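Local coordinates for regulatory protein SdiA (PDB 4LFU) that activates transcription of the ftsQAZ cell-division genes and binds autoinducers of the AI-1 class, acting as a LuxR-type quorum-sensing receptor, at residues A[61-64]-A[65-69]; A[205-208]-A[209-212]; A[27-30]-A[31-35]. All blocks are in the same frame, centred on the assembly; numbering follows the deposited sequence.

Interactions 3 and 1 belong to the autoinducer-binding domain, and interaction 2 to the LuxR-type DNA-binding domain. Interaction 3 comes first along the chain, on helix 23-36; interaction 1 follows at the junction of strand 57-61 with helix 65-73; interaction 2 comes last, where helix 197-204 turns into helix 208-222. The centres of interactions 1 and 3 are about 16 Å apart, and the two meet where Asn-62 approaches Glu-31, with Tyr-42 of strand 41-47 touched from both. Interaction 2 lies about 53 Å from interaction 1 and about 54 Å from interaction 3, centre to centre, so ligand-sensing and DNA-reading parts are well separated within one chain.

Interaction 1 (A[61-64]-A[65-69]); sequences TNYP and EAWVS
Pro-64 lies against the indole of Trp-67 at the point where strand 57-61 of the antiparallel sheet gives way to helix 65-73, in the autoinducer-binding domain with its GAF-like fold. Pro-64 is the N-cap residue of that helix. Its ring covers one face of the indole: CG sits 3.9 Å from the centroid of the five-membered ring of Trp-67, only 10° off the normal, a CH-pi contact, while CD reaches CD2 of the same indole at 3.7 Å. With CG of Trp-67 anti to its own carbonyl carbon (chi1 -62°), the indole is carried back toward the start of the helix and under the proline.

This is the close-packed part. Beside it Tyr-63 meets the six-membered ring of Trp-67 rim to rim, CD2 of the tyrosine 3.7 Å from CE3 of the tryptophan, with the planes inclined at 32°. Tyr-41 of strand 41-47 stacks on Tyr-63 and also meets Trp-67, whose indole makes an edge-to-face contact with His-113. The hydroxyl of Tyr-63 is hydrogen-bonded to Ser-136 OG, and a tetraethylene glycol, probably from the crystallisation liquor, lies close to this side chain.

The solvent side is formed by Glu-65 and Ala-66, exposed on the first turn. Glu-65 runs out extended, with little more than its CB against the end of the loop. The two backbone bonds to Pro-64 O, from Trp-67 N and Val-68 N, are both weak. Farther back, Thr-61 OG1 appears to accept from Tyr-63 N, an ST turn, although the position of OG1 is less certain; it is also hydrogen-bonded to Tyr-42 O. The methyl branch instead reaches the helix, CG2 of Thr-61 lying 3.7 Å from CG2 of Val-68.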
ATOM      1  N   THR A  61     -15.922  -9.212 -14.149  1.00 26.56           N
ATOM      2  CA  THR A  61     -17.043  -8.314 -14.284  1.00 26.90           C
ATOM      3  C   THR A  61     -18.299  -9.099 -14.632  1.00 26.74           C
ATOM      4  O   THR A  61     -18.202 -10.240 -15.112  1.00 26.04           O
ATOM      5  CB  THR A  61     -16.700  -7.189 -15.327  1.00 27.06           C
ATOM      6  OG1 THR A  61     -17.722  -6.191 -15.305  1.00 30.05           O
ATOM      7  CG2 THR A  61     -16.576  -7.733 -16.719  1.00 27.38           C
ATOM      8  N   ASN A  62     -19.475  -8.517 -14.369  1.00 26.55           N
ATOM      9  CA  ASN A  62     -20.717  -9.052 -14.961  1.00 26.80           C
ATOM     10  C   ASN A  62     -21.277  -8.207 -16.130  1.00 26.69           C
ATOM     11  O   ASN A  62     -22.417  -8.388 -16.546  1.00 26.71           O
ATOM     12  CB  ASN A  62     -21.793  -9.311 -13.908  1.00 26.52           C
ATOM     13  CG  ASN A  62     -22.304  -8.037 -13.268  1.00 26.84           C
ATOM     14  OD1 ASN A  62     -23.320  -8.045 -12.576  1.00 29.59           O
ATOM     15  ND2 ASN A  62     -21.604  -6.947 -13.479  1.00 25.70           N
ATOM     16  N   TYR A  63     -20.468  -7.291 -16.648  1.00 26.93           N
ATOM     17  CA  TYR A  63     -20.800  -6.585 -17.876  1.00 27.04           C
ATOM     18  C   TYR A  63     -20.991  -7.574 -19.019  1.00 27.60           C
ATOM     19  O   TYR A  63     -20.294  -8.613 -19.080  1.00 26.72           O
ATOM     20  CB  TYR A  63     -19.693  -5.631 -18.266  1.00 27.10           C
ATOM     21  CG  TYR A  63     -19.663  -4.314 -17.520  1.00 26.89           C
ATOM     22  CD1 TYR A  63     -18.523  -3.929 -16.808  1.00 27.15           C
ATOM     23  CD2 TYR A  63     -20.748  -3.441 -17.550  1.00 25.45           C
ATOM     24  CE1 TYR A  63     -18.467  -2.707 -16.138  1.00 26.41           C
ATOM     25  CE2 TYR A  63     -20.706  -2.229 -16.894  1.00 25.59           C
ATOM     26  CZ  TYR A  63     -19.559  -1.872 -16.175  1.00 26.72           C
ATOM     27  OH  TYR A  63     -19.505  -0.679 -15.502  1.00 27.46           O
ATOM     28  N   PRO A  64     -21.925  -7.260 -19.946  1.00 28.14           N
ATOM     29  CA  PRO A  64     -22.090  -8.182 -21.082  1.00 28.54           C
ATOM     30  C   PRO A  64     -20.742  -8.370 -21.784  1.00 28.95           C
ATOM     31  O   PRO A  64     -19.926  -7.430 -21.853  1.00 28.00           O
ATOM     32  CB  PRO A  64     -23.095  -7.461 -21.987  1.00 28.31           C
ATOM     33  CG  PRO A  64     -23.862  -6.548 -21.061  1.00 29.10           C
ATOM     34  CD  PRO A  64     -22.834  -6.102 -20.021  1.00 28.01           C
ATOM     35  N   GLU A  65     -20.499  -9.587 -22.253  1.00 30.15           N
ATOM     36  CA  GLU A  65     -19.285  -9.904 -23.013  1.00 32.38           C
ATOM     37  C   GLU A  65     -18.998  -8.987 -24.203  1.00 31.16           C
ATOM     38  O   GLU A  65     -17.846  -8.716 -24.500  1.00 32.49           O
ATOM     39  CB  GLU A  65     -19.280 -11.370 -23.469  1.00 31.77           C
ATOM     40  CG  GLU A  65     -17.845 -11.874 -23.725  1.00 36.11           C
ATOM     41  CD  GLU A  65     -17.775 -13.302 -24.262  1.00 36.91           C
ATOM     42  OE1 GLU A  65     -18.669 -14.122 -23.929  1.00 41.96           O
ATOM     43  OE2 GLU A  65     -16.822 -13.598 -25.031  1.00 42.53           O
ATOM     44  N   ALA A  66     -20.030  -8.510 -24.893  1.00 30.73           N
ATOM     45  CA  ALA A  66     -19.812  -7.636 -26.063  1.00 29.29           C
ATOM     46  C   ALA A  66     -19.205  -6.281 -25.707  1.00 28.39           C
ATOM     47  O   ALA A  66     -18.423  -5.718 -26.490  1.00 27.77           O
ATOM     48  CB  ALA A  66     -21.101  -7.459 -26.855  1.00 29.11           C
ATOM     49  N   TRP A  67     -19.573  -5.761 -24.531  1.00 28.11           N
ATOM     50  CA  TRP A  67     -19.038  -4.493 -23.992  1.00 27.93           C
ATOM     51  C   TRP A  67     -17.564  -4.594 -23.605  1.00 27.51           C
ATOM     52  O   TRP A  67     -16.770  -3.707 -23.898  1.00 27.74           O
ATOM     53  CB  TRP A  67     -19.824  -4.056 -22.750  1.00 28.24           C
ATOM     54  CG  TRP A  67     -21.281  -3.776 -22.966  1.00 29.72           C
ATOM     55  CD1 TRP A  67     -22.065  -4.184 -24.020  1.00 29.76           C
ATOM     56  CD2 TRP A  67     -22.147  -3.060 -22.074  1.00 30.40           C
ATOM     57  NE1 TRP A  67     -23.360  -3.753 -23.837  1.00 31.02           N
ATOM     58  CE2 TRP A  67     -23.440  -3.062 -22.653  1.00 30.71           C
ATOM     59  CE3 TRP A  67     -21.952  -2.411 -20.839  1.00 30.76           C
ATOM     60  CZ2 TRP A  67     -24.546  -2.443 -22.035  1.00 29.38           C
ATOM     61  CZ3 TRP A  67     -23.047  -1.776 -20.233  1.00 31.25           C
ATOM     62  CH2 TRP A  67     -24.333  -1.794 -20.841  1.00 30.35           C
ATOM     63  N   VAL A  68     -17.219  -5.679 -22.926  1.00 27.71           N
ATOM     64  CA  VAL A  68     -15.856  -5.947 -22.486  1.00 28.36           C
ATOM     65  C   VAL A  68     -14.980  -6.095 -23.735  1.00 28.61           C
ATOM     66  O   VAL A  68     -13.928  -5.469 -23.877  1.00 28.48           O
ATOM     67  CB  VAL A  68     -15.806  -7.262 -21.616  1.00 28.39           C
ATOM     68  CG1 VAL A  68     -14.367  -7.706 -21.356  1.00 28.90           C
ATOM     69  CG2 VAL A  68     -16.541  -7.084 -20.320  1.00 27.06           C
ATOM     70  N   SER A  69     -15.458  -6.932 -24.647  1.00 28.88           N
ATOM     71  CA  SER A  69     -14.786  -7.197 -25.916  1.00 29.34           C
ATOM     72  C   SER A  69     -14.568  -5.904 -26.713  1.00 28.41           C
ATOM     73  O   SER A  69     -13.518  -5.722 -27.340  1.00 28.23           O
ATOM     74  CB  SER A  69     -15.602  -8.241 -26.691  1.00 29.62           C
ATOM     75  OG  SER A  69     -15.000  -8.555 -27.921  1.00 32.96           O
TER

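Interaction 2 (A[205-208]-A[209-212]); sequences SISE and NTVN
The carboxamide of Asn-212 and the carboxylate of Glu-208, the two flat groups on one side of this turn, meet through a water rather than directly: the water accepts from Asn-212 ND2 at 3.1 Å and donates to Glu-208 OE1 at 3.2 Å. The carbonyl O of Glu-208 lies over one face of the Asn-212 amide, 3.1 Å from CG of that asparagine. Being above the plane, this oxygen is not placed to receive an N-H of Asn-212 ND2, although the two atoms are 3.0 Å apart; it takes Asn-212 N instead at 2.9 Å, nearly straight at 169°. The other end of the amide, OD1 of Asn-212, is hydrogen-bonded to Ser-197 OG at the start of helix 197-204, so that the amide is held from both ends.

The turn belongs to the predicted helix-turn-helix of the LuxR-type DNA-binding domain. Helix 197-204 ends in a Schellman motif with Ser-205, at positive phi, as the C-prime residue, and Ser-207 is the N-cap of helix 208-222, which in this family is the recognition helix. The Ser-207 hydroxyl is turned between its backbone N and carbonyl carbon (chi1 71°), which brings OG over the first turn to 3.1 Å from Thr-210 OG1; the two hydroxyls are hydrogen-bonded, and either may donate. Ser-207 O accepts from Val-211 N as the chain winds into the helix.

Ile-206 supplies the apolar side. Its CD1 comes crosswise onto the branched side chains of the first turn, 3.8 Å from Val-211 CG2 and 3.9 Å from Thr-210 CG2. Val-211, the buried member, also packs on Ser-197 and Ile-200, while Glu-208 touches Ala-198, joining the two helices of the motif.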
ATOM      1  N   SER A 205      31.185 -11.952   4.727  1.00 38.78           N
ATOM      2  CA  SER A 205      32.315 -12.861   4.988  1.00 39.56           C
ATOM      3  C   SER A 205      32.169 -14.210   4.259  1.00 39.48           C
ATOM      4  O   SER A 205      32.371 -15.276   4.846  1.00 40.45           O
ATOM      5  CB  SER A 205      32.507 -13.068   6.506  1.00 40.12           C
ATOM      6  OG  SER A 205      32.654 -11.822   7.169  1.00 40.56           O
ATOM      7  N   ILE A 206      31.786 -14.145   2.985  1.00 38.75           N
ATOM      8  CA  ILE A 206      31.703 -15.313   2.103  1.00 37.07           C
ATOM      9  C   ILE A 206      32.478 -14.992   0.814  1.00 36.47           C
ATOM     10  O   ILE A 206      32.981 -13.894   0.652  1.00 36.44           O
ATOM     11  CB  ILE A 206      30.229 -15.701   1.795  1.00 37.29           C
ATOM     12  CG1 ILE A 206      29.421 -14.450   1.386  1.00 36.69           C
ATOM     13  CG2 ILE A 206      29.614 -16.429   2.983  1.00 35.96           C
ATOM     14  CD1 ILE A 206      28.013 -14.714   0.893  1.00 36.54           C
ATOM     15  N   SER A 207      32.604 -15.958  -0.077  1.00 35.89           N
ATOM     16  CA  SER A 207      33.282 -15.742  -1.341  1.00 36.02           C
ATOM     17  C   SER A 207      32.326 -15.164  -2.411  1.00 35.75           C
ATOM     18  O   SER A 207      31.107 -15.247  -2.290  1.00 35.17           O
ATOM     19  CB  SER A 207      33.888 -17.060  -1.819  1.00 35.83           C
ATOM     20  OG  SER A 207      32.871 -17.949  -2.234  1.00 36.43           O
ATOM     21  N   GLU A 208      32.900 -14.565  -3.443  1.00 36.39           N
ATOM     22  CA  GLU A 208      32.137 -14.090  -4.586  1.00 37.60           C
ATOM     23  C   GLU A 208      31.384 -15.228  -5.281  1.00 37.50           C
ATOM     24  O   GLU A 208      30.273 -15.032  -5.779  1.00 37.40           O
ATOM     25  CB  GLU A 208      33.051 -13.374  -5.579  1.00 38.06           C
ATOM     26  CG  GLU A 208      33.261 -11.915  -5.253  1.00 40.61           C
ATOM     27  CD  GLU A 208      34.305 -11.260  -6.136  1.00 44.16           C
ATOM     28  OE1 GLU A 208      34.025 -11.092  -7.346  1.00 45.56           O
ATOM     29  OE2 GLU A 208      35.398 -10.901  -5.612  1.00 44.98           O
ATOM     30  N   ASN A 209      31.998 -16.411  -5.297  1.00 37.11           N
ATOM     31  CA  ASN A 209      31.366 -17.619  -5.817  1.00 36.53           C
ATOM     32  C   ASN A 209      30.062 -17.947  -5.145  1.00 34.82           C
ATOM     33  O   ASN A 209      29.110 -18.323  -5.811  1.00 34.49           O
ATOM     34  CB  ASN A 209      32.299 -18.810  -5.670  1.00 37.38           C
ATOM     35  CG  ASN A 209      33.201 -18.953  -6.841  1.00 41.55           C
ATOM     36  OD1 ASN A 209      32.781 -19.415  -7.909  1.00 47.96           O
ATOM     37  ND2 ASN A 209      34.450 -18.546  -6.677  1.00 44.97           N
ATOM     38  N   THR A 210      30.043 -17.820  -3.821  1.00 33.52           N
ATOM     39  CA  THR A 210      28.844 -18.036  -3.017  1.00 32.16           C
ATOM     40  C   THR A 210      27.760 -17.007  -3.345  1.00 31.36           C
ATOM     41  O   THR A 210      26.596 -17.385  -3.554  1.00 30.94           O
ATOM     42  CB  THR A 210      29.172 -17.991  -1.508  1.00 32.40           C
ATOM     43  OG1 THR A 210      30.174 -18.977  -1.213  1.00 32.80           O
ATOM     44  CG2 THR A 210      27.926 -18.250  -0.650  1.00 31.18           C
ATOM     45  N   VAL A 211      28.151 -15.724  -3.383  1.00 29.91           N
ATOM     46  CA  VAL A 211      27.248 -14.638  -3.721  1.00 28.47           C
ATOM     47  C   VAL A 211      26.605 -14.939  -5.075  1.00 28.51           C
ATOM     48  O   VAL A 211      25.389 -14.961  -5.179  1.00 28.07           O
ATOM     49  CB  VAL A 211      27.950 -13.221  -3.732  1.00 28.92           C
ATOM     50  CG1 VAL A 211      27.005 -12.168  -4.297  1.00 25.65           C
ATOM     51  CG2 VAL A 211      28.407 -12.804  -2.318  1.00 27.14           C
ATOM     52  N   ASN A 212      27.436 -15.206  -6.082  1.00 28.55           N
ATOM     53  CA  ASN A 212      26.991 -15.452  -7.452  1.00 29.53           C
ATOM     54  C   ASN A 212      26.194 -16.736  -7.590  1.00 29.43           C
ATOM     55  O   ASN A 212      25.310 -16.821  -8.449  1.00 30.37           O
ATOM     56  CB  ASN A 212      28.171 -15.415  -8.449  1.00 29.59           C
ATOM     57  CG  ASN A 212      28.941 -14.082  -8.400  1.00 32.41           C
ATOM     58  OD1 ASN A 212      28.355 -13.017  -8.147  1.00 34.31           O
ATOM     59  ND2 ASN A 212      30.256 -14.140  -8.610  1.00 34.14           N
TER
HETATM   60  O   HOH W   1      31.587 -11.473  -9.405  1.00 54.24           O

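Interaction 3 (A[27-30]-A[31-35]); sequences YHEI and ELQAQ
Glu-29 and Gln-33, one turn apart on helix 23-36 of the autoinducer-binding domain, are joined side chain to side chain along this segment of alpha-helix. Both chains are bent at chi2 and lean toward each other at a slant, the carboxylate and amide planes 32° apart. Glu-29 starts anti to its backbone nitrogen (chi1 -172°) and then folds at chi2 of 56°, a turn that brings a residue whose CB points away back toward Gln-33.

Their neighbours are set differently. His-28 is exposed, its imidazole CD2 at 4.4 Å from OE2 of Glu-31, a loose approach; Glu-31, stretched out along its length, reaches toward Tyr-42. Ile-30 turns inward to the sheet and meets Leu-133 and Phe-135 of strand 130-137, with Ala-34 also on Phe-135. Tyr-27 stacks its ring on that of Tyr-60 and touches Leu-165 of helix 147-167. One flank of the helix thus packs on the sheet and others on helices 6-19 and 147-167, and its backbone is regular: Leu-32 N reaches His-28 O at 3.0 Å and Ala-34 N reaches Ile-30 O at 2.9 Å.

Arg-16 of helix 6-19 gives Glu-29 OE2 a second partner, a salt bridge, which would probably favour the charged carboxylate in this buried spot. Gln-33 in turn packs on Trp-9 and Met-13 of that helix. Its NE2 donates to OE2 of Glu-29 at 2.9 Å and 169°, the oxygen lying almost in the amide plane of Gln-33.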
ATOM      1  N   TYR A  27     -17.161 -13.254  -6.035  1.00 33.09           N
ATOM      2  CA  TYR A  27     -17.811 -12.523  -7.128  1.00 33.01           C
ATOM      3  C   TYR A  27     -19.321 -12.452  -6.983  1.00 33.61           C
ATOM      4  O   TYR A  27     -19.913 -11.395  -7.182  1.00 33.53           O
ATOM      5  CB  TYR A  27     -17.420 -13.076  -8.491  1.00 31.94           C
ATOM      6  CG  TYR A  27     -15.946 -12.993  -8.751  1.00 30.22           C
ATOM      7  CD1 TYR A  27     -15.246 -11.806  -8.550  1.00 30.64           C
ATOM      8  CD2 TYR A  27     -15.251 -14.090  -9.212  1.00 29.15           C
ATOM      9  CE1 TYR A  27     -13.867 -11.731  -8.796  1.00 30.12           C
ATOM     10  CE2 TYR A  27     -13.890 -14.030  -9.456  1.00 28.90           C
ATOM     11  CZ  TYR A  27     -13.204 -12.850  -9.245  1.00 30.18           C
ATOM     12  OH  TYR A  27     -11.841 -12.798  -9.498  1.00 31.88           O
ATOM     13  N   HIS A  28     -19.929 -13.557  -6.575  1.00 34.72           N
ATOM     14  CA  HIS A  28     -21.372 -13.592  -6.368  1.00 36.03           C
ATOM     15  C   HIS A  28     -21.827 -12.623  -5.275  1.00 35.47           C
ATOM     16  O   HIS A  28     -22.854 -11.955  -5.425  1.00 35.32           O
ATOM     17  CB  HIS A  28     -21.857 -15.023  -6.077  1.00 37.13           C
ATOM     18  CG  HIS A  28     -23.335 -15.109  -5.863  1.00 40.89           C
ATOM     19  ND1 HIS A  28     -23.900 -15.215  -4.606  1.00 44.93           N
ATOM     20  CD2 HIS A  28     -24.368 -15.057  -6.741  1.00 42.71           C
ATOM     21  CE1 HIS A  28     -25.219 -15.238  -4.724  1.00 45.91           C
ATOM     22  NE2 HIS A  28     -25.527 -15.143  -6.007  1.00 45.06           N
ATOM     23  N   GLU A  29     -21.062 -12.547  -4.183  1.00 35.18           N
ATOM     24  CA  GLU A  29     -21.346 -11.623  -3.084  1.00 34.80           C
ATOM     25  C   GLU A  29     -21.204 -10.162  -3.498  1.00 35.23           C
ATOM     26  O   GLU A  29     -21.995  -9.325  -3.064  1.00 35.28           O
ATOM     27  CB  GLU A  29     -20.461 -11.935  -1.867  1.00 35.02           C
ATOM     28  CG  GLU A  29     -20.802 -11.158  -0.571  1.00 35.59           C
ATOM     29  CD  GLU A  29     -22.258 -11.327  -0.122  1.00 37.83           C
ATOM     30  OE1 GLU A  29     -22.777 -12.469  -0.174  1.00 39.78           O
ATOM     31  OE2 GLU A  29     -22.890 -10.320   0.283  1.00 38.57           O
ATOM     32  N   ILE A  30     -20.204  -9.848  -4.329  1.00 35.90           N
ATOM     33  CA  ILE A  30     -20.039  -8.485  -4.854  1.00 36.58           C
ATOM     34  C   ILE A  30     -21.213  -8.109  -5.751  1.00 36.88           C
ATOM     35  O   ILE A  30     -21.744  -7.005  -5.631  1.00 36.15           O
ATOM     36  CB  ILE A  30     -18.726  -8.278  -5.631  1.00 36.73           C
ATOM     37  CG1 ILE A  30     -17.530  -8.284  -4.671  1.00 37.56           C
ATOM     38  CG2 ILE A  30     -18.789  -6.973  -6.459  1.00 35.27           C
ATOM     39  CD1 ILE A  30     -16.201  -8.575  -5.375  1.00 38.20           C
ATOM     40  N   GLU A  31     -21.625  -9.042  -6.615  1.00 37.83           N
ATOM     41  CA  GLU A  31     -22.823  -8.858  -7.453  1.00 39.50           C
ATOM     42  C   GLU A  31     -24.090  -8.578  -6.625  1.00 39.07           C
ATOM     43  O   GLU A  31     -24.806  -7.612  -6.887  1.00 38.96           O
ATOM     44  CB  GLU A  31     -23.045 -10.042  -8.399  1.00 38.89           C
ATOM     45  CG  GLU A  31     -24.225  -9.801  -9.349  1.00 41.07           C
ATOM     46  CD  GLU A  31     -24.402 -10.898 -10.382  1.00 42.53           C
ATOM     47  OE1 GLU A  31     -24.455 -10.563 -11.590  1.00 46.08           O
ATOM     48  OE2 GLU A  31     -24.482 -12.094  -9.989  1.00 48.19           O
ATOM     49  N   LEU A  32     -24.331  -9.404  -5.609  1.00 39.60           N
ATOM     50  CA  LEU A  32     -25.441  -9.193  -4.665  1.00 40.16           C
ATOM     51  C   LEU A  32     -25.406  -7.842  -3.949  1.00 39.46           C
ATOM     52  O   LEU A  32     -26.439  -7.185  -3.824  1.00 39.52           O
ATOM     53  CB  LEU A  32     -25.499 -10.338  -3.653  1.00 40.73           C
ATOM     54  CG  LEU A  32     -26.829 -10.712  -2.985  1.00 43.76           C
ATOM     55  CD1 LEU A  32     -26.837 -10.386  -1.473  1.00 44.93           C
ATOM     56  CD2 LEU A  32     -28.085 -10.142  -3.718  1.00 44.98           C
ATOM     57  N   GLN A  33     -24.219  -7.438  -3.490  1.00 39.11           N
ATOM     58  CA  GLN A  33     -24.008  -6.144  -2.819  1.00 38.35           C
ATOM     59  C   GLN A  33     -24.226  -4.956  -3.755  1.00 38.39           C
ATOM     60  O   GLN A  33     -24.800  -3.957  -3.361  1.00 38.03           O
ATOM     61  CB  GLN A  33     -22.588  -6.064  -2.217  1.00 38.33           C
ATOM     62  CG  GLN A  33     -22.363  -6.922  -0.993  1.00 37.36           C
ATOM     63  CD  GLN A  33     -23.343  -6.621   0.114  1.00 38.08           C
ATOM     64  OE1 GLN A  33     -23.635  -5.454   0.395  1.00 38.75           O
ATOM     65  NE2 GLN A  33     -23.876  -7.677   0.746  1.00 37.38           N
ATOM     66  N   ALA A  34     -23.757  -5.068  -4.995  1.00 38.83           N
ATOM     67  CA  ALA A  34     -24.022  -4.049  -6.010  1.00 39.49           C
ATOM     68  C   ALA A  34     -25.536  -3.845  -6.161  1.00 40.16           C
ATOM     69  O   ALA A  34     -26.028  -2.712  -6.157  1.00 39.94           O
ATOM     70  CB  ALA A  34     -23.404  -4.456  -7.338  1.00 39.02           C
ATOM     71  N   GLN A  35     -26.245  -4.968  -6.281  1.00 41.25           N
ATOM     72  CA  GLN A  35     -27.701  -5.021  -6.397  1.00 42.87           C
ATOM     73  C   GLN A  35     -28.435  -4.381  -5.221  1.00 43.04           C
ATOM     74  O   GLN A  35     -29.394  -3.638  -5.426  1.00 43.33           O
ATOM     75  CB  GLN A  35     -28.154  -6.470  -6.642  1.00 43.17           C
ATOM     76  CG  GLN A  35     -28.105  -6.818  -8.143  1.00 47.05           C
ATOM     77  CD  GLN A  35     -27.947  -8.305  -8.460  1.00 50.82           C
ATOM     78  OE1 GLN A  35     -27.647  -8.664  -9.601  1.00 52.22           O
ATOM     79  NE2 GLN A  35     -28.148  -9.173  -7.459  1.00 52.63           N
TER